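Local coordinates for protein 303aa long hypothetical esterase (Sulfolobus tokodaii, PDB 3AIN) that probably hydrolyses carboxylic ester bonds as a thermostable, hormone-sensitive-lipase-like carboxylesterase of the alpha/beta hydrolase fold, at residues G215-T219 and H262-R266. The protein carries 1 engineered substitution. Residues are numbered along the deposited sequence; the frame is centred on the assembly and turned at random.
Sequences GFFLT and HDPLR
Over one face of the Phe216 ring lies CB of His262, 3.9 Å from the ring centroid and 16° off its normal, a CH-pi contact displaced toward the rim. The imidazole follows on, its plane tilted only 14° from that of the phenyl ring, but it is slid so far along that the two barely overlap, with centroids 5.1 Å apart. CG of Phe216 is anti to its own carbonyl carbon (chi1 -60°), which turns one ring face to the CB of His262. The contact joins two loops of an alpha/beta hydrolase fold: one linking helices 207-212 and 220-230, the other leading from strand 255-260 into helix 266-278.

Beside the aromatic pair, a single water donates to both backbones, to Phe216 O at 2.7 Å and to His262 O at 2.6 Å, bridging the two loops. Leu218 closes the other end: its CD2 branch comes within 4.0 Å of CG in the Pro264 ring and also leans on CG of Leu265. Ile223 of helix 220-230 packs against both Leu218 and Pro264, completing a small apolar cluster.

In alpha/beta hydrolases the loop after the equivalent strand commonly carries the acid of the catalytic triad; the touch of Asp263 on His293 is consistent with that arrangement. A type I turn from Asp263 to Arg266 opens the following helix, and Asp263 OD1 accepts from Leu265 N at 2.8 Å, the donor approaching from well above the carboxylate plane.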
loop_
_atom_site.group_PDB
_atom_site.type_symbol
_atom_site.label_atom_id
_atom_site.label_comp_id
_atom_site.label_asym_id
_atom_site.label_seq_id
_atom_site.Cartn_x
_atom_site.Cartn_y
_atom_site.Cartn_z
ATOM N N GLY A 215 19.134 10.559 13.557
ATOM C CA GLY A 215 18.014 11.495 13.543
ATOM C C GLY A 215 16.645 10.904 13.269
ATOM O O GLY A 215 15.655 11.642 13.202
ATOM N N PHE A 216 16.592 9.609 12.946
ATOM C CA PHE A 216 15.314 8.987 12.573
ATOM C C PHE A 216 15.034 7.752 13.432
ATOM O O PHE A 216 14.670 6.691 12.907
ATOM C CB PHE A 216 15.306 8.632 11.075
ATOM C CG PHE A 216 15.490 9.824 10.165
ATOM C CD1 PHE A 216 16.610 9.930 9.367
ATOM C CD2 PHE A 216 14.480 10.770 10.021
ATOM C CE1 PHE A 216 16.749 10.995 8.468
ATOM C CE2 PHE A 216 14.611 11.823 9.137
ATOM C CZ PHE A 216 15.737 11.927 8.346
ATOM N N PHE A 217 15.158 7.922 14.769
ATOM C CA PHE A 217 14.741 6.883 15.727
ATOM C C PHE A 217 15.609 5.628 15.876
ATOM O O PHE A 217 16.185 5.385 16.936
ATOM C CB PHE A 217 13.280 6.476 15.457
ATOM C CG PHE A 217 12.675 5.576 16.528
ATOM C CD1 PHE A 217 12.037 4.389 16.179
ATOM C CD2 PHE A 217 12.742 5.917 17.874
ATOM C CE1 PHE A 217 11.471 3.559 17.159
ATOM C CE2 PHE A 217 12.089 5.143 18.842
ATOM C CZ PHE A 217 11.508 3.940 18.491
ATOM N N LEU A 218 15.808 4.912 14.753
ATOM C CA LEU A 218 16.679 3.757 14.760
ATOM C C LEU A 218 17.992 4.309 14.216
ATOM O O LEU A 218 18.041 4.733 13.061
ATOM C CB LEU A 218 16.173 2.668 13.802
ATOM C CG LEU A 218 17.149 1.481 13.697
ATOM C CD1 LEU A 218 17.282 0.699 14.990
ATOM C CD2 LEU A 218 16.675 0.586 12.567
ATOM N N THR A 219 19.048 4.288 15.036
ATOM C CA THR A 219 20.359 4.839 14.637
ATOM C C THR A 219 21.409 3.756 14.353
ATOM O O THR A 219 21.274 2.599 14.781
ATOM C CB THR A 219 20.940 5.769 15.741
ATOM O OG1 THR A 219 21.272 4.990 16.904
ATOM C CG2 THR A 219 19.920 6.844 16.120
ATOM N N HIS A 262 12.494 7.147 5.458
ATOM C CA HIS A 262 13.567 7.707 6.289
ATOM C C HIS A 262 14.138 6.638 7.214
ATOM O O HIS A 262 14.330 6.873 8.396
ATOM C CB HIS A 262 13.022 8.863 7.136
ATOM C CG HIS A 262 12.431 9.973 6.325
ATOM N ND1 HIS A 262 13.137 10.611 5.326
ATOM C CD2 HIS A 262 11.170 10.468 6.271
ATOM C CE1 HIS A 262 12.330 11.431 4.675
ATOM N NE2 HIS A 262 11.162 11.437 5.292
ATOM N N ASP A 263 14.446 5.478 6.668
ATOM C CA ASP A 263 14.812 4.300 7.471
ATOM C C ASP A 263 16.185 3.850 6.989
ATOM O O ASP A 263 16.384 3.677 5.763
ATOM C CB ASP A 263 13.794 3.200 7.174
ATOM C CG ASP A 263 13.965 1.970 8.028
ATOM O OD1 ASP A 263 15.073 1.726 8.584
ATOM O OD2 ASP A 263 13.061 1.089 7.906
ATOM N N PRO A 264 17.169 3.716 7.902
ATOM C CA PRO A 264 18.441 3.195 7.414
ATOM C C PRO A 264 18.323 1.812 6.740
ATOM O O PRO A 264 19.206 1.458 5.946
ATOM C CB PRO A 264 19.320 3.122 8.685
ATOM C CG PRO A 264 18.336 2.973 9.804
ATOM C CD PRO A 264 17.181 3.873 9.374
ATOM N N LEU A 265 17.295 1.031 7.084
ATOM C CA LEU A 265 17.095 -0.304 6.473
ATOM C C LEU A 265 16.378 -0.272 5.126
ATOM O O LEU A 265 16.050 -1.341 4.565
ATOM C CB LEU A 265 16.287 -1.229 7.395
ATOM C CG LEU A 265 16.770 -1.508 8.823
ATOM C CD1 LEU A 265 16.072 -2.730 9.454
ATOM C CD2 LEU A 265 18.246 -1.590 8.975
ATOM N N ARG A 266 16.005 0.921 4.649
ATOM C CA ARG A 266 15.175 0.993 3.444
ATOM C C ARG A 266 15.822 0.218 2.293
ATOM O O ARG A 266 15.146 -0.570 1.605
ATOM C CB ARG A 266 14.982 2.447 3.019
ATOM C CG ARG A 266 13.986 2.632 1.889
ATOM C CD ARG A 266 14.073 4.090 1.387
ATOM N NE ARG A 266 15.335 4.308 0.678
ATOM C CZ ARG A 266 16.073 5.416 0.747
ATOM N NH1 ARG A 266 15.697 6.432 1.513
ATOM N NH2 ARG A 266 17.215 5.502 0.060
HETATM O O HOH W 1 14.047 5.447 10.538
#